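Local coordinates for putative membrane protein mmpL11 (PDB 4Y0L) that probably transports lipids across the mycobacterial cell envelope as an RND-family membrane protein, represented here by one of its periplasmic domains, at residues A13-P16 with E17-Q20; S19-I22 with A23-H27; T70-R73 with T74-R78. All blocks are in the same frame, centred on the assembly; numbering follows the deposited sequence.

Overall arrangement
The strand order and the two helices 19-29 and 66-80 describe a ferredoxin-like beta-alpha-beta-beta-alpha-beta domain; contact 1 is the turn leading into helix 19-29, and contacts 2 and 3 run along helices 19-29 and 66-80. Contact 2 continues where contact 1 ends: they share S19 and Q20, their centres are 9 Å apart, and A13 O packs on I22 CD1 at 3.5 Å. The centre of contact 3 is 14 Å from that of contact 2, and the two contacts touch through I25 O and L76 CD2, 4.2 Å apart. Contacts 1 and 3 do not touch; their centres are 21 Å apart, their nearest atoms about 10 Å, on opposite sides of the chain's centre.

Contact 1 (A13-P16 with E17-Q20); sequences ASAP and EHSQ
P16 O is gripped twice by S19: the hydroxyl OG donates to it at 2.8 Å and the backbone N at 3.3 Å. Both donors arrive from the same face of the carbonyl plane, but OG is tilted only 24° from that plane whereas N stands well above it. The serine torsion makes this pairing possible, because chi1 of 55° sets OG between the backbone N and the carbonyl carbon and turns it back towards P16.

One residue earlier, H18 N donates to A15 O at 3.0 Å. Two three-residue-spaced backbone bonds in succession, with P16 and E17 and then E17 and H18 at the central positions, give two overlapping type I turns. Beside them the E17 side chain, bent at chi2 (84°), curls back along the proline, so that OE1 lies 3.5 Å from P16 CD and 3.7 Å from A15 CB. The H18 side chain starts against the preceding loop, with CB 3.6 Å from A13 O.

Further out, H18 NE2 bonds A10 O and its ring stacks with F8, while the backbone N of S14 bonds N47 OD1. The loop is thereby tied to its neighbours as it winds up, a proline-containing turn leading from strand 2-7 into helix 19-29, the first crossover helix of a ferredoxin-like fold.

Contact 2 (S19-I22 with A23-H27); sequences SQTI and AAIRH
A23 N donates to S19 O at 2.7 Å, the shortest of four consecutive backbone bonds that join these residues. A24 N follows on Q20 O at 2.8 Å, I25 N on T21 O at 3.0 Å and R26 N on I22 O at 2.9 Å. Each links residues four apart, which is the evidence for regular alpha-helix from the first turn onward.

Along one side, T21 and I25 lie side by side and point the same way, with T21 CG2 4.0 Å from I25 CD1. The methyl of T21 reaches this position because it is anti to the backbone N (chi1 -57° for OG1), which leaves OG1 beside that N and on the other branch. I25 CG1 also rests against the turn before it, 3.2 Å from T21 O. On the solvent side Q20 folds back over the helix: chi1 of 176° sends CG away from the backbone N, chi2 of 57° then bends the chain, and OE1 arrives 4.2 Å from A23 CB.

This is the first of the two helices that cover one face of the antiparallel sheet in the ferredoxin-like domain. Within 19-27 the buried residues are I22 and I25: I22 meets F8, P41, F43 and A50, while I25 reaches L52 on the sheet and V79 and A80 on helix 66-80. A24 also packs on V79.

R26 joins the helix to an outermost strand of the sheet. Its CB passes I22 O at 3.2 Å, and from CG to NE the chain runs extended, carrying the guanidinium to the backbone of strand 37-43, where NE bonds A39 O and NH2 bonds V38 O.

Contact 3 (T70-R73 with T74-R78); sequences TWMR and TQLPR
Helix 66-80, the second helix of the ferredoxin-like fold, is kinked at a proline here, and W71 and Q75 meet just before the kink. Q75 CG sits over one face of the six-membered ring of W71 in a CH-pi contact, 3.7 Å from the centroid and 14° off the ring normal. The two side chains cross at about a right angle, with the ring and the amide planes 36° apart. W71 chi1 of -177° swings the indole toward the following turn, where Q75 CG, beside its own backbone N, lies over it.

The bonding is irregular already before the kink: T74 N donates to W71 O, three back, and Q75 N makes weak bonds to W71 O and M72 O, while L76 N reaches M72 O at 2.9 Å. At the kink itself P77 has no N-H to offer R73 O, which is met instead by ring carbon CG at 3.4 Å; R78 N, though it carries a hydrogen, has no bond to the turn before. The hydroxyl of T74 adds a link of its own, OG1 donating to T70 O at 2.7 Å nearly along the C=O axis.

On the buried side M72 and L76 run side by side, M72 CB 3.7 Å from L76 CD1, and both pack on I29 of helix 19-29; M72 also touches V2 and V4 of the sheet. R73 NH2 bonds V87 O. The amide oxygen of Q75 is held by two arginines: R28 NH2 donates to OE1, and R78 NE does so at 3.3 Å, with OE1 in the R78 guanidinium plane.

Contact 1 (A13-P16 with E17-Q20)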
ATOM      1  N   ALA A  13      -7.867   4.594   8.869  1.00 20.15           N
ATOM      2  CA  ALA A  13      -6.645   4.466   8.085  1.00 31.62           C
ATOM      3  C   ALA A  13      -5.888   5.788   8.009  1.00 14.04           C
ATOM      4  O   ALA A  13      -4.658   5.803   7.971  1.00 24.95           O
ATOM      5  CB  ALA A  13      -6.969   3.966   6.686  1.00 22.64           C
ATOM      6  N   SER A  14      -6.627   6.894   7.997  1.00 13.94           N
ATOM      7  CA  SER A  14      -6.023   8.216   7.864  1.00 13.39           C
ATOM      8  C   SER A  14      -5.497   8.758   9.191  1.00 13.51           C
ATOM      9  O   SER A  14      -4.984   9.874   9.244  1.00 19.36           O
ATOM     10  CB  SER A  14      -7.032   9.208   7.279  1.00 21.28           C
ATOM     11  OG  SER A  14      -8.012   9.554   8.236  1.00 14.92           O
ATOM     12  N   ALA A  15      -5.625   7.975  10.258  1.00 12.88           N
ATOM     13  CA  ALA A  15      -5.114   8.388  11.558  1.00 18.59           C
ATOM     14  C   ALA A  15      -3.625   8.724  11.440  1.00 15.84           C
ATOM     15  O   ALA A  15      -2.904   8.056  10.702  1.00 11.67           O
ATOM     16  CB  ALA A  15      -5.339   7.298  12.590  1.00 12.75           C
ATOM     17  N   PRO A  16      -3.165   9.775  12.145  1.00 18.06           N
ATOM     18  CA  PRO A  16      -1.743  10.144  12.095  1.00 10.23           C
ATOM     19  C   PRO A  16      -0.813   9.008  12.520  1.00 11.40           C
ATOM     20  O   PRO A  16       0.305   8.893  12.017  1.00 10.21           O
ATOM     21  CB  PRO A  16      -1.647  11.312  13.083  1.00 13.53           C
ATOM     22  CG  PRO A  16      -3.006  11.881  13.135  1.00 16.29           C
ATOM     23  CD  PRO A  16      -3.949  10.731  12.949  1.00 13.02           C
ATOM     24  N   GLU A  17      -1.277   8.175  13.445  1.00 15.78           N
ATOM     25  CA  GLU A  17      -0.466   7.075  13.954  1.00 14.12           C
ATOM     26  C   GLU A  17      -0.171   6.023  12.885  1.00 11.43           C
ATOM     27  O   GLU A  17       0.764   5.235  13.030  1.00 11.90           O
ATOM     28  CB  GLU A  17      -1.161   6.412  15.147  1.00 15.49           C
ATOM     29  CG  GLU A  17      -1.237   7.282  16.402  1.00 23.71           C
ATOM     30  CD  GLU A  17      -2.410   8.248  16.395  1.00 24.28           C
ATOM     31  OE1 GLU A  17      -3.164   8.290  15.399  1.00 22.65           O
ATOM     32  OE2 GLU A  17      -2.580   8.970  17.400  1.00 30.89           O
ATOM     33  N   HIS A  18      -0.965   6.016  11.818  1.00 10.64           N
ATOM     34  CA  HIS A  18      -0.825   5.022  10.755  1.00 22.05           C
ATOM     35  C   HIS A  18      -0.103   5.548   9.514  1.00 18.66           C
ATOM     36  O   HIS A  18       0.223   4.776   8.611  1.00 12.87           O
ATOM     37  CB  HIS A  18      -2.203   4.507  10.330  1.00 16.52           C
ATOM     38  CG  HIS A  18      -2.822   3.551  11.300  1.00 12.01           C
ATOM     39  ND1 HIS A  18      -2.117   2.524  11.888  1.00 13.54           N
ATOM     40  CD2 HIS A  18      -4.088   3.462  11.776  1.00 12.57           C
ATOM     41  CE1 HIS A  18      -2.921   1.844  12.690  1.00 15.16           C
ATOM     42  NE2 HIS A  18      -4.121   2.393  12.638  1.00 13.51           N
ATOM     43  N   SER A  19       0.138   6.855   9.459  1.00 14.32           N
ATOM     44  CA  SER A  19       0.609   7.486   8.228  1.00 19.18           C
ATOM     45  C   SER A  19       2.014   7.034   7.823  1.00 13.22           C
ATOM     46  O   SER A  19       2.322   6.934   6.635  1.00 17.09           O
ATOM     47  CB  SER A  19       0.576   9.010   8.372  1.00 16.21           C
ATOM     48  OG  SER A  19       1.306   9.434   9.510  1.00 33.37           O
ATOM     49  N   GLN A  20       2.865   6.759   8.805  1.00 12.15           N
ATOM     50  CA  GLN A  20       4.227   6.328   8.518  1.00 16.35           C
ATOM     51  C   GLN A  20       4.230   4.926   7.919  1.00 16.05           C
ATOM     52  O   GLN A  20       5.074   4.599   7.085  1.00 14.54           O
ATOM     53  CB  GLN A  20       5.086   6.373   9.785  1.00 14.38           C
ATOM     54  CG  GLN A  20       6.500   5.838   9.601  1.00 30.30           C
ATOM     55  CD  GLN A  20       7.266   6.571   8.518  1.00 42.66           C
ATOM     56  OE1 GLN A  20       7.039   7.755   8.275  1.00 34.09           O
ATOM     57  NE2 GLN A  20       8.180   5.865   7.856  1.00 40.44           N
TER

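Contact 2 (S19-I22 with A23-H27)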
ATOM      1  N   SER A  19       0.138   6.855   9.459  1.00 14.32           N
ATOM      2  CA  SER A  19       0.609   7.486   8.228  1.00 19.18           C
ATOM      3  C   SER A  19       2.014   7.034   7.823  1.00 13.22           C
ATOM      4  O   SER A  19       2.322   6.934   6.635  1.00 17.09           O
ATOM      5  CB  SER A  19       0.576   9.010   8.372  1.00 16.21           C
ATOM      6  OG  SER A  19       1.306   9.434   9.510  1.00 33.37           O
ATOM      7  N   GLN A  20       2.865   6.759   8.805  1.00 12.15           N
ATOM      8  CA  GLN A  20       4.227   6.328   8.518  1.00 16.35           C
ATOM      9  C   GLN A  20       4.230   4.926   7.919  1.00 16.05           C
ATOM     10  O   GLN A  20       5.074   4.599   7.085  1.00 14.54           O
ATOM     11  CB  GLN A  20       5.086   6.373   9.785  1.00 14.38           C
ATOM     12  CG  GLN A  20       6.500   5.838   9.601  1.00 30.30           C
ATOM     13  CD  GLN A  20       7.266   6.571   8.518  1.00 42.66           C
ATOM     14  OE1 GLN A  20       7.039   7.755   8.275  1.00 34.09           O
ATOM     15  NE2 GLN A  20       8.180   5.865   7.856  1.00 40.44           N
ATOM     16  N   THR A  21       3.283   4.100   8.349  1.00 12.00           N
ATOM     17  CA  THR A  21       3.138   2.763   7.794  1.00 15.17           C
ATOM     18  C   THR A  21       2.695   2.851   6.341  1.00 13.00           C
ATOM     19  O   THR A  21       3.176   2.106   5.491  1.00 14.07           O
ATOM     20  CB  THR A  21       2.125   1.929   8.591  1.00 18.72           C
ATOM     21  OG1 THR A  21       2.537   1.867   9.963  1.00 27.95           O
ATOM     22  CG2 THR A  21       2.024   0.514   8.024  1.00 18.59           C
ATOM     23  N   ILE A  22       1.769   3.760   6.064  1.00 13.65           N
ATOM     24  CA  ILE A  22       1.318   3.990   4.702  1.00 14.21           C
ATOM     25  C   ILE A  22       2.453   4.588   3.877  1.00 24.65           C
ATOM     26  O   ILE A  22       2.621   4.255   2.701  1.00 22.08           O
ATOM     27  CB  ILE A  22       0.089   4.922   4.664  1.00 13.64           C
ATOM     28  CG1 ILE A  22      -1.111   4.224   5.308  1.00 21.15           C
ATOM     29  CG2 ILE A  22      -0.249   5.310   3.232  1.00 17.31           C
ATOM     30  CD1 ILE A  22      -2.321   5.120   5.510  1.00 25.95           C
ATOM     31  N   ALA A  23       3.227   5.475   4.495  1.00 17.52           N
ATOM     32  CA  ALA A  23       4.348   6.119   3.814  1.00 25.52           C
ATOM     33  C   ALA A  23       5.450   5.110   3.501  1.00 16.70           C
ATOM     34  O   ALA A  23       6.097   5.190   2.457  1.00 26.86           O
ATOM     35  CB  ALA A  23       4.895   7.256   4.660  1.00 22.62           C
ATOM     36  N   ALA A  24       5.656   4.161   4.408  1.00 15.31           N
ATOM     37  CA  ALA A  24       6.675   3.130   4.221  1.00 16.75           C
ATOM     38  C   ALA A  24       6.279   2.175   3.101  1.00 17.62           C
ATOM     39  O   ALA A  24       7.103   1.805   2.271  1.00 19.45           O
ATOM     40  CB  ALA A  24       6.902   2.361   5.516  1.00 16.65           C
ATOM     41  N   ILE A  25       5.011   1.776   3.089  1.00 16.86           N
ATOM     42  CA  ILE A  25       4.493   0.896   2.046  1.00 18.27           C
ATOM     43  C   ILE A  25       4.570   1.590   0.692  1.00 18.75           C
ATOM     44  O   ILE A  25       4.965   0.989  -0.304  1.00 28.28           O
ATOM     45  CB  ILE A  25       3.036   0.476   2.339  1.00 17.29           C
ATOM     46  CG1 ILE A  25       2.990  -0.411   3.582  1.00 27.35           C
ATOM     47  CG2 ILE A  25       2.433  -0.281   1.157  1.00 25.29           C
ATOM     48  CD1 ILE A  25       1.621  -0.525   4.206  1.00 16.45           C
ATOM     49  N   ARG A  26       4.187   2.861   0.667  1.00 18.01           N
ATOM     50  CA  ARG A  26       4.206   3.653  -0.554  1.00 19.01           C
ATOM     51  C   ARG A  26       5.618   3.742  -1.134  1.00 21.69           C
ATOM     52  O   ARG A  26       5.816   3.605  -2.342  1.00 24.36           O
ATOM     53  CB  ARG A  26       3.656   5.050  -0.270  1.00 25.21           C
ATOM     54  CG  ARG A  26       3.624   5.965  -1.478  1.00 33.90           C
ATOM     55  CD  ARG A  26       2.713   7.160  -1.242  1.00 43.68           C
ATOM     56  NE  ARG A  26       2.619   8.022  -2.421  1.00 44.24           N
ATOM     57  CZ  ARG A  26       3.221   9.203  -2.557  1.00 39.18           C
ATOM     58  NH1 ARG A  26       3.975   9.704  -1.585  1.00 34.53           N
ATOM     59  NH2 ARG A  26       3.061   9.895  -3.677  1.00 32.35           N
ATOM     60  N   HIS A  27       6.594   3.959  -0.260  1.00 30.26           N
ATOM     61  CA  HIS A  27       7.993   4.080  -0.662  1.00 25.88           C
ATOM     62  C   HIS A  27       8.549   2.775  -1.229  1.00 29.78           C
ATOM     63  O   HIS A  27       9.372   2.792  -2.146  1.00 34.53           O
ATOM     64  CB  HIS A  27       8.833   4.535   0.534  1.00 34.46           C
ATOM     65  CG  HIS A  27      10.307   4.532   0.279  1.00 43.27           C
ATOM     66  ND1 HIS A  27      11.121   3.478   0.637  1.00 51.28           N
ATOM     67  CD2 HIS A  27      11.117   5.457  -0.286  1.00 38.75           C
ATOM     68  CE1 HIS A  27      12.368   3.752   0.297  1.00 46.01           C
ATOM     69  NE2 HIS A  27      12.393   4.947  -0.266  1.00 40.98           N
TER

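Contact 3 (T70-R73 with T74-R78)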
ATOM      1  N   THR A  70       3.859 -10.125  -7.959  1.00 51.24           N
ATOM      2  CA  THR A  70       4.529 -11.161  -7.179  1.00 55.21           C
ATOM      3  C   THR A  70       5.635 -10.549  -6.321  1.00 49.79           C
ATOM      4  O   THR A  70       5.882 -10.992  -5.200  1.00 49.25           O
ATOM      5  CB  THR A  70       5.126 -12.266  -8.083  1.00 66.81           C
ATOM      6  OG1 THR A  70       5.732 -13.279  -7.271  1.00 68.54           O
ATOM      7  CG2 THR A  70       6.168 -11.699  -9.040  1.00 66.55           C
ATOM      8  N   TRP A  71       6.290  -9.524  -6.855  1.00 48.89           N
ATOM      9  CA  TRP A  71       7.334  -8.813  -6.127  1.00 46.73           C
ATOM     10  C   TRP A  71       6.745  -8.108  -4.907  1.00 51.44           C
ATOM     11  O   TRP A  71       7.288  -8.192  -3.807  1.00 58.36           O
ATOM     12  CB  TRP A  71       8.027  -7.802  -7.043  1.00 46.77           C
ATOM     13  CG  TRP A  71       9.170  -7.078  -6.402  1.00 44.97           C
ATOM     14  CD1 TRP A  71      10.495  -7.380  -6.512  1.00 46.50           C
ATOM     15  CD2 TRP A  71       9.091  -5.923  -5.555  1.00 46.99           C
ATOM     16  NE1 TRP A  71      11.246  -6.489  -5.787  1.00 44.18           N
ATOM     17  CE2 TRP A  71      10.409  -5.585  -5.189  1.00 41.02           C
ATOM     18  CE3 TRP A  71       8.035  -5.145  -5.070  1.00 46.81           C
ATOM     19  CZ2 TRP A  71      10.700  -4.503  -4.362  1.00 37.95           C
ATOM     20  CZ3 TRP A  71       8.327  -4.070  -4.245  1.00 35.76           C
ATOM     21  CH2 TRP A  71       9.648  -3.760  -3.901  1.00 35.31           C
ATOM     22  N   MET A  72       5.627  -7.420  -5.110  1.00 53.41           N
ATOM     23  CA  MET A  72       4.968  -6.686  -4.035  1.00 43.91           C
ATOM     24  C   MET A  72       4.438  -7.623  -2.952  1.00 44.50           C
ATOM     25  O   MET A  72       4.597  -7.359  -1.760  1.00 37.30           O
ATOM     26  CB  MET A  72       3.823  -5.843  -4.596  1.00 41.76           C
ATOM     27  CG  MET A  72       4.282  -4.656  -5.422  1.00 48.31           C
ATOM     28  SD  MET A  72       2.908  -3.647  -6.001  1.00 58.86           S
ATOM     29  CE  MET A  72       3.751  -2.569  -7.155  1.00 42.00           C
ATOM     30  N   ARG A  73       3.812  -8.718  -3.371  1.00 53.38           N
ATOM     31  CA  ARG A  73       3.255  -9.688  -2.432  1.00 49.96           C
ATOM     32  C   ARG A  73       4.339 -10.350  -1.585  1.00 46.84           C
ATOM     33  O   ARG A  73       4.047 -10.955  -0.554  1.00 45.03           O
ATOM     34  CB  ARG A  73       2.459 -10.754  -3.188  1.00 47.00           C
ATOM     35  CG  ARG A  73       1.114 -10.262  -3.690  1.00 50.59           C
ATOM     36  CD  ARG A  73       0.455 -11.268  -4.617  1.00 51.45           C
ATOM     37  NE  ARG A  73      -0.893 -10.846  -4.988  1.00 59.42           N
ATOM     38  CZ  ARG A  73      -1.589 -11.353  -6.001  1.00 57.12           C
ATOM     39  NH1 ARG A  73      -1.070 -12.304  -6.766  1.00 55.78           N
ATOM     40  NH2 ARG A  73      -2.808 -10.899  -6.253  1.00 54.05           N
ATOM     41  N   THR A  74       5.587 -10.224  -2.026  1.00 42.41           N
ATOM     42  CA  THR A  74       6.723 -10.806  -1.322  1.00 47.63           C
ATOM     43  C   THR A  74       7.398  -9.790  -0.403  1.00 46.14           C
ATOM     44  O   THR A  74       7.906 -10.149   0.660  1.00 58.48           O
ATOM     45  CB  THR A  74       7.770 -11.350  -2.321  1.00 54.67           C
ATOM     46  OG1 THR A  74       7.161 -12.327  -3.175  1.00 61.12           O
ATOM     47  CG2 THR A  74       8.949 -11.985  -1.593  1.00 46.85           C
ATOM     48  N   GLN A  75       7.390  -8.526  -0.813  1.00 41.50           N
ATOM     49  CA  GLN A  75       8.204  -7.499  -0.166  1.00 38.84           C
ATOM     50  C   GLN A  75       7.420  -6.576   0.765  1.00 33.05           C
ATOM     51  O   GLN A  75       7.951  -6.113   1.773  1.00 36.77           O
ATOM     52  CB  GLN A  75       8.906  -6.656  -1.234  1.00 44.19           C
ATOM     53  CG  GLN A  75       9.875  -7.443  -2.095  1.00 44.68           C
ATOM     54  CD  GLN A  75      11.034  -8.007  -1.301  1.00 56.25           C
ATOM     55  OE1 GLN A  75      11.546  -7.362  -0.385  1.00 41.36           O
ATOM     56  NE2 GLN A  75      11.449  -9.222  -1.644  1.00 55.20           N
ATOM     57  N   LEU A  76       6.165  -6.303   0.426  1.00 30.89           N
ATOM     58  CA  LEU A  76       5.373  -5.331   1.174  1.00 35.47           C
ATOM     59  C   LEU A  76       4.907  -5.819   2.552  1.00 26.40           C
ATOM     60  O   LEU A  76       4.747  -5.004   3.463  1.00 26.74           O
ATOM     61  CB  LEU A  76       4.157  -4.905   0.349  1.00 35.34           C
ATOM     62  CG  LEU A  76       4.458  -4.251  -1.006  1.00 33.59           C
ATOM     63  CD1 LEU A  76       3.172  -3.754  -1.647  1.00 29.61           C
ATOM     64  CD2 LEU A  76       5.465  -3.113  -0.887  1.00 27.45           C
ATOM     65  N   PRO A  77       4.671  -7.135   2.715  1.00 28.72           N
ATOM     66  CA  PRO A  77       4.280  -7.601   4.052  1.00 32.53           C
ATOM     67  C   PRO A  77       5.313  -7.285   5.134  1.00 25.49           C
ATOM     68  O   PRO A  77       4.916  -6.975   6.259  1.00 23.18           O
ATOM     69  CB  PRO A  77       4.135  -9.114   3.867  1.00 31.24           C
ATOM     70  CG  PRO A  77       3.794  -9.280   2.437  1.00 33.62           C
ATOM     71  CD  PRO A  77       4.554  -8.208   1.712  1.00 32.42           C
ATOM     72  N   ARG A  78       6.601  -7.360   4.808  1.00 33.92           N
ATOM     73  CA  ARG A  78       7.649  -7.000   5.766  1.00 27.31           C
ATOM     74  C   ARG A  78       7.429  -5.581   6.260  1.00 24.48           C
ATOM     75  O   ARG A  78       7.560  -5.286   7.447  1.00 30.34           O
ATOM     76  CB  ARG A  78       9.049  -7.079   5.150  1.00 38.48           C
ATOM     77  CG  ARG A  78       9.319  -8.206   4.169  1.00 60.78           C
ATOM     78  CD  ARG A  78      10.791  -8.158   3.778  1.00 62.51           C
ATOM     79  NE  ARG A  78      11.100  -8.846   2.528  1.00 60.56           N
ATOM     80  CZ  ARG A  78      11.075 -10.165   2.366  1.00 57.29           C
ATOM     81  NH1 ARG A  78      10.725 -10.957   3.371  1.00 55.25           N
ATOM     82  NH2 ARG A  78      11.385 -10.693   1.191  1.00 77.65           N
TER